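Local coordinates for protein shikimate 5-dehydrogenase (PDB 4XIJ) that probably catalyses the NADP-dependent interconversion of 3-dehydroshikimate and shikimate, the fourth of seven steps in the route to chorismate, at residues Val219-Tyr224 / Thr229-Ala234; Ala17-Pro22 / Glu54-Leu59; Asp111-Asp116 / Val257-Gly262; Ala141-Ala146 / Val167-Arg172. One frame throughout, in Å; residues are numbered along the deposited sequence. Where two conformers were deposited one is given.

Interaction 1: residues Val219-Tyr224 / Thr229-Ala234; sequences VLDAIY and TPLAQA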
loop_
_atom_site.group_PDB
_atom_site.type_symbol
_atom_site.label_atom_id
_atom_site.label_comp_id
_atom_site.label_asym_id
_atom_site.label_seq_id
_atom_site.Cartn_x
_atom_site.Cartn_y
_atom_site.Cartn_z
ATOM N N VAL A 219 10.829 -8.192 8.844
ATOM C CA VAL A 219 10.926 -7.604 7.515
ATOM C C VAL A 219 9.643 -7.852 6.734
ATOM O O VAL A 219 9.231 -9.012 6.575
ATOM C CB VAL A 219 12.141 -8.181 6.738
ATOM C CG1 VAL A 219 12.150 -7.607 5.313
ATOM C CG2 VAL A 219 13.436 -7.830 7.510
ATOM N N LEU A 220 9.006 -6.766 6.291
ATOM C CA LEU A 220 7.897 -6.797 5.354
ATOM C C LEU A 220 8.474 -6.628 3.956
ATOM O O LEU A 220 9.052 -5.590 3.636
ATOM C CB LEU A 220 6.868 -5.701 5.687
ATOM C CG LEU A 220 5.763 -5.510 4.667
ATOM C CD1 LEU A 220 4.920 -6.773 4.595
ATOM C CD2 LEU A 220 4.907 -4.313 5.123
ATOM N N ASP A 221 8.355 -7.690 3.157
ATOM C CA ASP A 221 8.812 -7.684 1.788
ATOM C C ASP A 221 7.584 -7.448 0.889
ATOM O O ASP A 221 6.626 -8.215 0.937
ATOM C CB ASP A 221 9.476 -9.033 1.476
ATOM C CG ASP A 221 10.190 -9.056 0.154
ATOM O OD1 ASP A 221 10.075 -8.114 -0.648
ATOM O OD2 ASP A 221 10.945 -10.021 -0.064
ATOM N N ALA A 222 7.607 -6.392 0.082
ATOM C CA ALA A 222 6.507 -6.097 -0.828
ATOM C C ALA A 222 6.323 -7.207 -1.872
ATOM O O ALA A 222 5.230 -7.364 -2.431
ATOM C CB ALA A 222 6.738 -4.766 -1.526
ATOM N N ILE A 223 7.386 -7.957 -2.142
ATOM C CA ILE A 223 7.313 -9.040 -3.114
ATOM C C ILE A 223 6.610 -10.245 -2.519
ATOM O O ILE A 223 6.770 -10.536 -1.310
ATOM C CB ILE A 223 8.729 -9.428 -3.584
ATOM C CG1 ILE A 223 9.450 -8.190 -4.141
ATOM C CG2 ILE A 223 8.670 -10.563 -4.583
ATOM C CD1 ILE A 223 8.726 -7.520 -5.299
ATOM N N TYR A 224 5.827 -10.954 -3.341
ATOM C CA TYR A 224 5.217 -12.185 -2.834
ATOM C C TYR A 224 5.306 -13.348 -3.791
ATOM O O TYR A 224 4.872 -14.456 -3.460
ATOM C CB TYR A 224 3.758 -11.933 -2.451
ATOM C CG TYR A 224 2.879 -11.391 -3.550
ATOM C CD1 TYR A 224 2.253 -12.253 -4.458
ATOM C CD2 TYR A 224 2.617 -10.028 -3.652
ATOM C CE1 TYR A 224 1.411 -11.777 -5.426
ATOM C CE2 TYR A 224 1.767 -9.544 -4.637
ATOM C CZ TYR A 224 1.181 -10.416 -5.526
ATOM O OH TYR A 224 0.324 -9.935 -6.509
ATOM N N THR A 229 11.275 -15.161 -0.906
ATOM C CA THR A 229 12.349 -14.484 -1.618
ATOM C C THR A 229 13.711 -14.761 -0.970
ATOM O O THR A 229 13.793 -15.199 0.203
ATOM C CB THR A 229 12.104 -12.973 -1.601
ATOM O OG1 THR A 229 12.030 -12.555 -0.232
ATOM C CG2 THR A 229 10.797 -12.610 -2.348
ATOM N N PRO A 230 14.806 -14.492 -1.711
ATOM C CA PRO A 230 16.129 -14.574 -1.064
ATOM C C PRO A 230 16.236 -13.743 0.214
ATOM O O PRO A 230 16.813 -14.213 1.234
ATOM C CB PRO A 230 17.080 -14.039 -2.152
ATOM C CG PRO A 230 16.435 -14.535 -3.405
ATOM C CD PRO A 230 14.919 -14.358 -3.172
ATOM N N LEU A 231 15.683 -12.533 0.179
ATOM C CA LEU A 231 15.648 -11.694 1.375
ATOM C C LEU A 231 14.929 -12.410 2.535
ATOM O O LEU A 231 15.465 -12.514 3.654
ATOM C CB LEU A 231 14.942 -10.372 1.046
ATOM C CG LEU A 231 14.690 -9.426 2.230
ATOM C CD1 LEU A 231 16.007 -9.070 2.973
ATOM C CD2 LEU A 231 13.997 -8.150 1.703
ATOM N N ALA A 232 13.734 -12.941 2.263
ATOM C CA ALA A 232 12.977 -13.624 3.315
ATOM C C ALA A 232 13.735 -14.810 3.849
ATOM O O ALA A 232 13.686 -15.083 5.048
ATOM C CB ALA A 232 11.637 -14.065 2.783
ATOM N N GLN A 233 14.391 -15.548 2.950
ATOM C CA GLN A 233 15.110 -16.735 3.382
ATOM C C GLN A 233 16.241 -16.375 4.339
ATOM O O GLN A 233 16.483 -17.047 5.341
ATOM C CB GLN A 233 15.671 -17.490 2.187
ATOM C CG GLN A 233 14.602 -18.166 1.359
ATOM C CD GLN A 233 15.221 -18.807 0.118
ATOM O OE1 GLN A 233 16.121 -19.667 0.224
ATOM N NE2 GLN A 233 14.796 -18.364 -1.049
ATOM N N ALA A 234 16.947 -15.312 4.017
ATOM C CA ALA A 234 18.036 -14.886 4.883
ATOM C C ALA A 234 17.528 -14.426 6.241
ATOM O O ALA A 234 18.105 -14.771 7.274
ATOM C CB ALA A 234 18.826 -13.782 4.226
#

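Interaction 2: residues Ala17-Pro22 / Glu54-Leu59; sequences AVLGSP and EQLPGL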
loop_
_atom_site.group_PDB
_atom_site.type_symbol
_atom_site.label_atom_id
_atom_site.label_comp_id
_atom_site.label_asym_id
_atom_site.label_seq_id
_atom_site.Cartn_x
_atom_site.Cartn_y
_atom_site.Cartn_z
ATOM N N ALA A 17 -15.016 -0.198 -9.252
ATOM C CA ALA A 17 -14.031 -0.595 -10.250
ATOM C C ALA A 17 -12.637 -0.287 -9.764
ATOM O O ALA A 17 -12.445 0.524 -8.831
ATOM C CB ALA A 17 -14.251 0.130 -11.597
ATOM N N VAL A 18 -11.669 -0.900 -10.438
ATOM C CA VAL A 18 -10.272 -0.448 -10.347
ATOM C C VAL A 18 -9.860 0.233 -11.635
ATOM O O VAL A 18 -10.173 -0.234 -12.725
ATOM C CB VAL A 18 -9.298 -1.618 -10.011
ATOM C CG1 VAL A 18 -9.314 -2.781 -11.070
ATOM C CG2 VAL A 18 -7.850 -1.080 -9.774
ATOM N N LEU A 19 -9.205 1.385 -11.483
ATOM C CA LEU A 19 -8.707 2.193 -12.602
ATOM C C LEU A 19 -7.187 2.187 -12.643
ATOM O O LEU A 19 -6.543 2.366 -11.608
ATOM C CB LEU A 19 -9.171 3.643 -12.473
ATOM C CG LEU A 19 -10.635 3.977 -12.228
ATOM C CD1 LEU A 19 -10.884 5.500 -12.329
ATOM C CD2 LEU A 19 -11.688 3.159 -12.918
ATOM N N GLY A 20 -6.611 1.996 -13.824
ATOM C CA GLY A 20 -5.171 2.073 -13.939
ATOM C C GLY A 20 -4.705 1.523 -15.269
ATOM O O GLY A 20 -5.543 1.145 -16.108
ATOM N N SER A 21 -3.384 1.446 -15.456
ATOM C CA SER A 21 -2.837 0.970 -16.713
ATOM C C SER A 21 -1.350 0.672 -16.523
ATOM O O SER A 21 -0.565 1.573 -16.274
ATOM C CB SER A 21 -3.067 1.999 -17.809
ATOM O OG SER A 21 -2.458 1.563 -19.017
ATOM N N PRO A 22 -0.956 -0.599 -16.621
ATOM C CA PRO A 22 -1.797 -1.756 -16.964
ATOM C C PRO A 22 -2.733 -2.173 -15.819
ATOM O O PRO A 22 -2.505 -1.861 -14.637
ATOM C CB PRO A 22 -0.751 -2.843 -17.289
ATOM C CG PRO A 22 0.411 -2.490 -16.440
ATOM C CD PRO A 22 0.468 -0.971 -16.501
ATOM N N GLU A 54 -4.297 10.980 -17.254
ATOM C CA GLU A 54 -4.965 12.032 -17.972
ATOM C C GLU A 54 -6.449 11.743 -18.141
ATOM O O GLU A 54 -7.280 12.673 -18.089
ATOM C CB GLU A 54 -4.257 12.219 -19.305
ATOM C CG GLU A 54 -2.839 12.743 -19.033
ATOM C CD GLU A 54 -1.697 11.692 -18.794
ATOM O OE1 GLU A 54 -1.871 10.447 -18.685
ATOM O OE2 GLU A 54 -0.543 12.177 -18.723
ATOM N N GLN A 55 -6.802 10.465 -18.318
ATOM C CA GLN A 55 -8.211 10.111 -18.492
ATOM C C GLN A 55 -9.030 10.096 -17.212
ATOM O O GLN A 55 -10.260 10.175 -17.261
ATOM C CB GLN A 55 -8.323 8.708 -19.107
ATOM C CG GLN A 55 -7.804 8.651 -20.573
ATOM C CD GLN A 55 -7.712 7.229 -21.073
ATOM O OE1 GLN A 55 -7.418 6.308 -20.307
ATOM N NE2 GLN A 55 -7.943 7.041 -22.352
ATOM N N LEU A 56 -8.367 9.939 -16.064
ATOM C CA LEU A 56 -9.124 9.657 -14.847
ATOM C C LEU A 56 -10.155 10.731 -14.436
ATOM O O LEU A 56 -11.286 10.365 -14.127
ATOM C CB LEU A 56 -8.145 9.333 -13.712
ATOM C CG LEU A 56 -8.742 8.976 -12.345
ATOM C CD1 LEU A 56 -7.777 8.004 -11.595
ATOM C CD2 LEU A 56 -9.036 10.232 -11.462
ATOM N N PRO A 57 -9.800 12.022 -14.435
ATOM C CA PRO A 57 -10.809 12.981 -13.980
ATOM C C PRO A 57 -12.087 12.941 -14.833
ATOM O O PRO A 57 -13.217 12.951 -14.283
ATOM C CB PRO A 57 -10.052 14.335 -14.054
ATOM C CG PRO A 57 -8.589 13.937 -13.894
ATOM C CD PRO A 57 -8.482 12.673 -14.684
ATOM N N GLY A 58 -11.958 12.882 -16.158
ATOM C CA GLY A 58 -13.146 12.815 -16.990
ATOM C C GLY A 58 -13.953 11.558 -16.769
ATOM O O GLY A 58 -15.179 11.574 -16.783
ATOM N N LEU A 59 -13.267 10.448 -16.554
ATOM C CA LEU A 59 -13.942 9.184 -16.339
ATOM C C LEU A 59 -14.782 9.262 -15.048
ATOM O O LEU A 59 -15.982 8.936 -15.035
ATOM C CB LEU A 59 -12.898 8.071 -16.238
ATOM C CG LEU A 59 -13.475 6.690 -15.969
ATOM C CD1 LEU A 59 -14.354 6.306 -17.126
ATOM C CD2 LEU A 59 -12.358 5.702 -15.789
#

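Interaction 3: residues Asp111-Asp116 / Val257-Gly262; sequences DNTDVD and VEQFTG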
loop_
_atom_site.group_PDB
_atom_site.type_symbol
_atom_site.label_atom_id
_atom_site.label_comp_id
_atom_site.label_asym_id
_atom_site.label_seq_id
_atom_site.Cartn_x
_atom_site.Cartn_y
_atom_site.Cartn_z
ATOM N N ASP A 111 -8.651 8.674 -0.542
ATOM C CA ASP A 111 -7.900 8.165 0.595
ATOM C C ASP A 111 -6.728 7.360 0.070
ATOM O O ASP A 111 -6.662 7.026 -1.139
ATOM C CB ASP A 111 -8.790 7.310 1.524
ATOM C CG ASP A 111 -8.160 6.991 2.887
ATOM O OD1 ASP A 111 -7.163 7.634 3.316
ATOM O OD2 ASP A 111 -8.718 6.097 3.568
ATOM N N ASN A 112 -5.795 7.065 0.961
ATOM C CA ASN A 112 -4.687 6.198 0.592
ATOM C C ASN A 112 -4.629 4.993 1.521
ATOM O O ASN A 112 -4.184 5.114 2.653
ATOM C CB ASN A 112 -3.354 6.982 0.611
ATOM C CG ASN A 112 -2.243 6.173 -0.007
ATOM O OD1 ASN A 112 -1.992 5.038 0.454
ATOM N ND2 ASN A 112 -1.591 6.700 -1.076
ATOM N N THR A 113 -5.118 3.836 1.059
ATOM C CA THR A 113 -5.078 2.676 1.920
ATOM C C THR A 113 -3.818 1.834 1.708
ATOM O O THR A 113 -3.643 0.830 2.385
ATOM C CB THR A 113 -6.315 1.780 1.747
ATOM O OG1 THR A 113 -6.247 1.110 0.466
ATOM C CG2 THR A 113 -7.602 2.604 1.909
ATOM N N ASP A 114 -2.900 2.276 0.825
ATOM C CA ASP A 114 -1.562 1.662 0.780
ATOM C C ASP A 114 -0.906 1.846 2.164
ATOM O O ASP A 114 -0.113 0.988 2.598
ATOM C CB ASP A 114 -0.700 2.256 -0.350
ATOM C CG ASP A 114 -1.254 1.944 -1.706
ATOM O OD1 ASP A 114 -1.662 0.799 -1.926
ATOM O OD2 ASP A 114 -1.291 2.821 -2.573
ATOM N N VAL A 115 -1.240 2.941 2.860
ATOM C CA VAL A 115 -0.755 3.129 4.215
ATOM C C VAL A 115 -1.209 1.966 5.133
ATOM O O VAL A 115 -0.409 1.409 5.925
ATOM C CB VAL A 115 -1.217 4.489 4.760
ATOM C CG1 VAL A 115 -0.949 4.566 6.213
ATOM C CG2 VAL A 115 -0.479 5.620 3.993
ATOM N N ASP A 116 -2.494 1.585 5.033
ATOM C CA ASP A 116 -3.000 0.458 5.803
ATOM C C ASP A 116 -2.316 -0.842 5.402
ATOM O O ASP A 116 -2.177 -1.759 6.231
ATOM C CB ASP A 116 -4.501 0.223 5.565
ATOM C CG ASP A 116 -5.368 1.378 5.961
ATOM O OD1 ASP A 116 -5.280 1.818 7.091
ATOM O OD2 ASP A 116 -6.123 1.860 5.117
ATOM N N VAL A 257 -12.979 -1.983 1.380
ATOM C CA VAL A 257 -14.268 -2.682 1.530
ATOM C C VAL A 257 -15.101 -2.009 2.629
ATOM O O VAL A 257 -16.332 -1.818 2.436
ATOM C CB VAL A 257 -14.062 -4.172 1.815
ATOM C CG1 VAL A 257 -15.377 -4.861 2.299
ATOM C CG2 VAL A 257 -13.493 -4.857 0.553
ATOM N N GLU A 258 -14.457 -1.626 3.748
ATOM C CA GLU A 258 -15.209 -1.032 4.830
ATOM C C GLU A 258 -15.761 0.329 4.398
ATOM O O GLU A 258 -16.923 0.675 4.701
ATOM C CB GLU A 258 -14.350 -0.919 6.086
ATOM C CG GLU A 258 -14.019 -2.290 6.602
ATOM C CD GLU A 258 -13.413 -2.253 7.994
ATOM O OE1 GLU A 258 -13.073 -1.155 8.500
ATOM O OE2 GLU A 258 -13.254 -3.344 8.595
ATOM N N GLN A 259 -14.953 1.129 3.704
ATOM C CA GLN A 259 -15.448 2.423 3.269
ATOM C C GLN A 259 -16.550 2.320 2.214
ATOM O O GLN A 259 -17.476 3.163 2.189
ATOM C CB GLN A 259 -14.293 3.280 2.728
ATOM C CG GLN A 259 -13.337 3.696 3.863
ATOM C CD GLN A 259 -12.268 4.654 3.391
ATOM O OE1 GLN A 259 -12.567 5.632 2.719
ATOM N NE2 GLN A 259 -11.007 4.379 3.724
ATOM N N PHE A 260 -16.446 1.332 1.312
ATOM C CA PHE A 260 -17.453 1.236 0.242
ATOM C C PHE A 260 -18.778 0.677 0.788
ATOM O O PHE A 260 -19.856 1.082 0.330
ATOM C CB PHE A 260 -17.021 0.317 -0.906
ATOM C CG PHE A 260 -15.806 0.785 -1.743
ATOM C CD1 PHE A 260 -15.045 1.922 -1.416
ATOM C CD2 PHE A 260 -15.425 0.032 -2.872
ATOM C CE1 PHE A 260 -13.936 2.284 -2.183
ATOM C CE2 PHE A 260 -14.292 0.391 -3.655
ATOM C CZ PHE A 260 -13.556 1.523 -3.299
ATOM N N THR A 261 -18.699 -0.296 1.696
ATOM C CA THR A 261 -19.925 -1.017 2.122
ATOM C C THR A 261 -20.499 -0.550 3.426
ATOM O O THR A 261 -21.644 -0.857 3.719
ATOM C CB THR A 261 -19.689 -2.537 2.285
ATOM O OG1 THR A 261 -18.767 -2.743 3.364
ATOM C CG2 THR A 261 -19.139 -3.122 0.994
ATOM N N GLY A 262 -19.693 0.146 4.219
ATOM C CA GLY A 262 -20.087 0.498 5.579
ATOM C C GLY A 262 -20.130 -0.661 6.565
ATOM O O GLY A 262 -20.647 -0.496 7.682
#

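Interaction 4: residues Ala141-Ala146 / Val167-Arg172; sequences AVVALA and VDLARR. With SO4 (sulfate ion), chain G; EDO (1,2-ethanediol), chain B.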
loop_
_atom_site.group_PDB
_atom_site.type_symbol
_atom_site.label_atom_id
_atom_site.label_comp_id
_atom_site.label_asym_id
_atom_site.label_seq_id
_atom_site.Cartn_x
_atom_site.Cartn_y
_atom_site.Cartn_z
ATOM N N ALA A 141 5.088 3.812 2.369
ATOM C CA ALA A 141 5.805 3.095 3.415
ATOM C C ALA A 141 6.290 4.080 4.510
ATOM O O ALA A 141 6.171 3.785 5.701
ATOM C CB ALA A 141 6.982 2.314 2.832
ATOM N N VAL A 142 6.827 5.239 4.122
ATOM C CA VAL A 142 7.309 6.234 5.092
ATOM C C VAL A 142 6.161 6.738 5.979
ATOM O O VAL A 142 6.287 6.764 7.206
ATOM C CB VAL A 142 7.982 7.416 4.386
ATOM C CG1 VAL A 142 8.264 8.585 5.386
ATOM C CG2 VAL A 142 9.309 6.946 3.721
ATOM N N VAL A 143 5.025 7.094 5.355
ATOM C CA VAL A 143 3.903 7.633 6.122
ATOM C C VAL A 143 3.359 6.526 7.055
ATOM O O VAL A 143 3.106 6.803 8.209
ATOM C CB VAL A 143 2.819 8.176 5.185
ATOM C CG1 VAL A 143 1.505 8.475 5.919
ATOM C CG2 VAL A 143 3.322 9.457 4.440
ATOM N N ALA A 144 3.273 5.287 6.566
ATOM C CA ALA A 144 2.849 4.187 7.419
ATOM C C ALA A 144 3.768 3.988 8.599
ATOM O O ALA A 144 3.293 3.767 9.720
ATOM C CB ALA A 144 2.740 2.893 6.606
ATOM N N LEU A 145 5.086 4.031 8.369
ATOM C CA LEU A 145 5.995 3.838 9.493
ATOM C C LEU A 145 5.815 4.956 10.513
ATOM O O LEU A 145 5.830 4.692 11.742
ATOM C CB LEU A 145 7.451 3.725 8.989
ATOM C CG LEU A 145 7.737 2.418 8.255
ATOM C CD1 LEU A 145 9.137 2.554 7.559
ATOM C CD2 LEU A 145 7.706 1.222 9.170
ATOM N N ALA A 146 5.627 6.199 10.041
ATOM C CA ALA A 146 5.394 7.283 10.982
ATOM C C ALA A 146 4.094 7.046 11.771
ATOM O O ALA A 146 4.021 7.344 12.969
ATOM C CB ALA A 146 5.327 8.631 10.280
ATOM N N VAL A 167 13.419 11.299 3.080
ATOM C CA VAL A 167 13.861 11.761 4.399
ATOM C C VAL A 167 13.062 13.003 4.792
ATOM O O VAL A 167 12.612 13.101 5.939
ATOM C CB VAL A 167 15.358 12.069 4.400
ATOM C CG1 VAL A 167 15.755 12.782 5.685
ATOM C CG2 VAL A 167 16.156 10.755 4.189
ATOM N N ASP A 168 12.877 13.933 3.850
ATOM C CA ASP A 168 12.085 15.125 4.131
ATOM C C ASP A 168 10.671 14.744 4.548
ATOM O O ASP A 168 10.094 15.314 5.467
ATOM C CB ASP A 168 11.995 16.055 2.905
ATOM C CG ASP A 168 13.331 16.717 2.532
ATOM O OD1 ASP A 168 14.235 16.746 3.384
ATOM O OD2 ASP A 168 13.448 17.257 1.383
ATOM N N LEU A 169 10.077 13.805 3.822
ATOM C CA LEU A 169 8.742 13.318 4.153
ATOM C C LEU A 169 8.703 12.684 5.534
ATOM O O LEU A 169 7.797 12.979 6.320
ATOM C CB LEU A 169 8.286 12.332 3.080
ATOM C CG LEU A 169 6.932 11.657 3.327
ATOM C CD1 LEU A 169 5.789 12.668 3.424
ATOM C CD2 LEU A 169 6.640 10.591 2.228
ATOM N N ALA A 170 9.702 11.855 5.868
ATOM C CA ALA A 170 9.721 11.293 7.218
ATOM C C ALA A 170 9.693 12.382 8.282
ATOM O O ALA A 170 8.990 12.275 9.292
ATOM C CB ALA A 170 10.951 10.398 7.381
ATOM N N ARG A 171 10.499 13.411 8.088
ATOM C CA ARG A 171 10.513 14.495 9.047
ATOM C C ARG A 171 9.202 15.272 9.085
ATOM O O ARG A 171 8.742 15.663 10.180
ATOM C CB ARG A 171 11.676 15.416 8.735
ATOM C CG ARG A 171 13.012 14.735 8.988
ATOM C CD ARG A 171 14.185 15.547 8.461
ATOM N NE ARG A 171 15.455 14.871 8.705
ATOM C CZ ARG A 171 16.601 15.154 8.065
ATOM N NH1 ARG A 171 16.649 16.088 7.107
ATOM N NH2 ARG A 171 17.710 14.468 8.345
ATOM N N ARG A 172 8.579 15.496 7.921
ATOM C CA ARG A 172 7.282 16.180 7.915
ATOM C C ARG A 172 6.211 15.353 8.635
ATOM O O ARG A 172 5.265 15.929 9.191
ATOM C CB ARG A 172 6.829 16.512 6.483
ATOM C CG ARG A 172 7.724 17.539 5.750
ATOM C CD ARG A 172 7.094 18.050 4.431
ATOM N NE ARG A 172 6.635 16.970 3.536
ATOM C CZ ARG A 172 7.363 16.447 2.558
ATOM N NH1 ARG A 172 8.569 16.901 2.297
ATOM N NH2 ARG A 172 6.860 15.499 1.805
HETATM S S SO4 G . 20.348 15.784 6.273
HETATM O O1 SO4 G . 20.185 14.417 6.777
HETATM O O2 SO4 G . 21.373 15.788 5.228
HETATM O O3 SO4 G . 19.086 16.276 5.719
HETATM O O4 SO4 G . 20.780 16.666 7.352
HETATM C C1 EDO B . 7.287 17.976 11.620
HETATM O O1 EDO B . 6.012 17.296 11.705
HETATM C C2 EDO B . 8.241 17.544 12.735
HETATM O O2 EDO B . 8.225 18.395 13.910
#

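Interaction 1: residues Val219-Tyr224 / Thr229-Ala234
D221 and T229 make the polar half of this contact. The hydroxyl OG1 of T229 donates to carboxylate oxygen OD2 of D221 at 2.8 Å, arriving nearly in line with the C-O bond. T229 is the N-cap of helix 230-237, and the same OG1 accepts from the backbone N of A232 at 3.0 Å. Its chi1 of 58° places OG1 between the backbone N and the carbonyl carbon, where it can face both the aspartate and the first turn. A threonine suits the place because one hydroxyl can donate and accept at once. The other oxygen of D221, OD1, takes the backbone N of I223 at 3.1 Å from well above the carboxylate plane, which forms an Asx turn where strand 218-221 ends.

Apolar groups flank this chain of bonds. On one side the methyl CG2 of T229 meets CG2 of I223 at 3.7 Å, the two side chains crossing nearly at right angles. On the other, CD2 of L231 rests against CG1 of V219 at 4.1 Å. W227, in the intervening loop, also touches D221.

The contact joins strand and helix of the beta-alpha-beta unit that continues into strand 241-243. Each oxygen of the buried D221 has a donor, and the carboxylate, probably anionic, would polarise the T229 hydroxyl and make it a stronger acceptor for the helix N-terminus.

Interaction 2: residues Ala17-Pro22 / Glu54-Leu59
L19 reaches from the strand to two leucines about one helical turn apart, L56 and L59, and the contact is wholly apolar, made by the branched ends of the three side chains. L59 has two conformers; in the one described, its CD2 lies 3.8 Å from CD1 of L19 and 3.9 Å from CD2 of L19, so that this methyl sits against the fork of L19 and the two side chains meet tip to tip. L56 is placed differently: it crosses L19 at about a right angle, and its CD1 is 4.1 Å from CD1 of L19. Branched, flexible leucines suit such a junction, since one fork can serve two neighbours without any polar group having to be buried.

The torsions explain the aim. Both helix leucines carry CG opposite the backbone N (chi1 -179° in L56 and 178° in L59), which sends their methyls out from the helix toward the strand. This is helix-on-sheet packing in the domain assigned to substrate binding: helix 56-61 follows strand 45-50 and lies against one face of the mixed sheet, in which strand 15-20 runs between 45-50 and 67-72.

Around the three leucines, I49 touches L19 from the adjoining strand, while V72 and F83 close on L56 and C51 on both helix leucines. The strand is fixed by backbone hydrogen bonds of V18 with E47 and I49, and of L19 with S71 and T73. The backbone N of L59 bonds to O of Q55 at 3.1 Å, and the side chain of Q55 in turn accepts through OE1 from the backbone N of T52.

Interaction 3: residues Asp111-Asp116 / Val257-Gly262
The carboxylate of D111 and the side-chain amide of Q259 meet through their edges, with their planes 38° apart. The amide nitrogen NE2 of Q259 donates to OD2 of D111 at 2.9 Å, with an N-H...O angle of 158°. OD2 lies close to the amide plane, and the bond uses its anti lone pair, the one directed away from OD1. The side chains cross at about a right angle. Q259 reaches the aspartate by running out extended beyond CG, and the methyl CG2 of T113 stands beside the amide, 4.2 Å from NE2.

Both groups are held from further sides. OD1 of D111 accepts from T88 and forms a salt bridge with R90, which also pairs with D116, while OE1 of Q259 accepts from R109. Glutamine fits here because its amide can give a hydrogen bond to the acid and take one from the arginine, and those two bonds fix which way round the amide sits.

In the fold, the contact ties the exit of strand 108-111, in the mixed sheet, to the C-terminal part of helix 246-261. From that strand the chain passes into helix 114-122, whose start is capped by N112: its OD1 accepts from the backbone N of V115 in a rather long bond, 3.3 Å. T113, in the turn, hydrogen-bonds through OG1 to the carbonyl of Q252, a second tie to the long helix.

In the last turn of helix 246-261, which carries Q259, O of V257 accepts from both the backbone N of T261, at 2.9 Å, and its OG1, at 2.8 Å, the two donors arriving from opposite faces of the carbonyl plane. G262, the first residue to leave helical geometry, has positive phi, which glycine adopts easily.

Interaction 4: residues Ala141-Ala146 / Val167-Arg172
V142 packs closely against A170, where the two helices come nearest: CG1 of the valine is 3.6 Å from CA of A170 and 3.8 Å from its CB. With chi1 at 170°, CG1 lies opposite the backbone N of V142 and projects onto the neighbouring helix. Alanine suits the spot because its short side chain lets the valine methyl reach the backbone. L169 fills in alongside, its CG 3.9 Å from the same CG1, while its CD2 stands 4.1 Å from CG2 of V143, whose side chain it crosses at about a right angle.

The solvent side of helix 160-172 carries D168, R171 and R172. R171 leaves the helix away from the valines; its chain, extended from CG to NE, brings the guanidinium to a sulfate, probably from the crystallisation liquor, with NH1 to O3 at 2.8 Å and NH2 to O1 at 2.9 Å. One face of its guanidinium is covered by CG1 of V167, and NH2 also bonds to the carbonyl of G177. Near the helix end, a 1,2-ethanediol, probably also from the liquor, donates through O1 to O of R172.

The helix segments run roughly parallel, their axes 9.3 Å apart and inclined by 29°. They belong to neighbouring helices of the parallel, Rossmann-type sheet: V142 and V167 pack against strand 152-157, L145 against strand 128-132, and V143 and A144 against helix 114-122.

Overall arrangement
The four contacts are spread over both sheets of the chain. Interaction 2 lies in the mixed-sheet domain assigned to substrate binding, while interactions 1 and 4 belong to the parallel sheet, their centres about 22 Å apart. Interaction 3 stands between: its centre is about 18 Å from that of interaction 2 and about 20 Å from that of interaction 4, which it touches, CG2 of V115 lying 4.0 Å from CG1 of V143. Helix 114-122, which follows strand 108-111 of the mixed sheet, packs here on helix 138-147 of the parallel-sheet domain. A sulfate, probably from the crystallisation liquor, lies about 6 Å from the T113 side chain and may mark a pocket near this junction. Interactions 1 and 2 are the farthest apart, about 31 Å between centres.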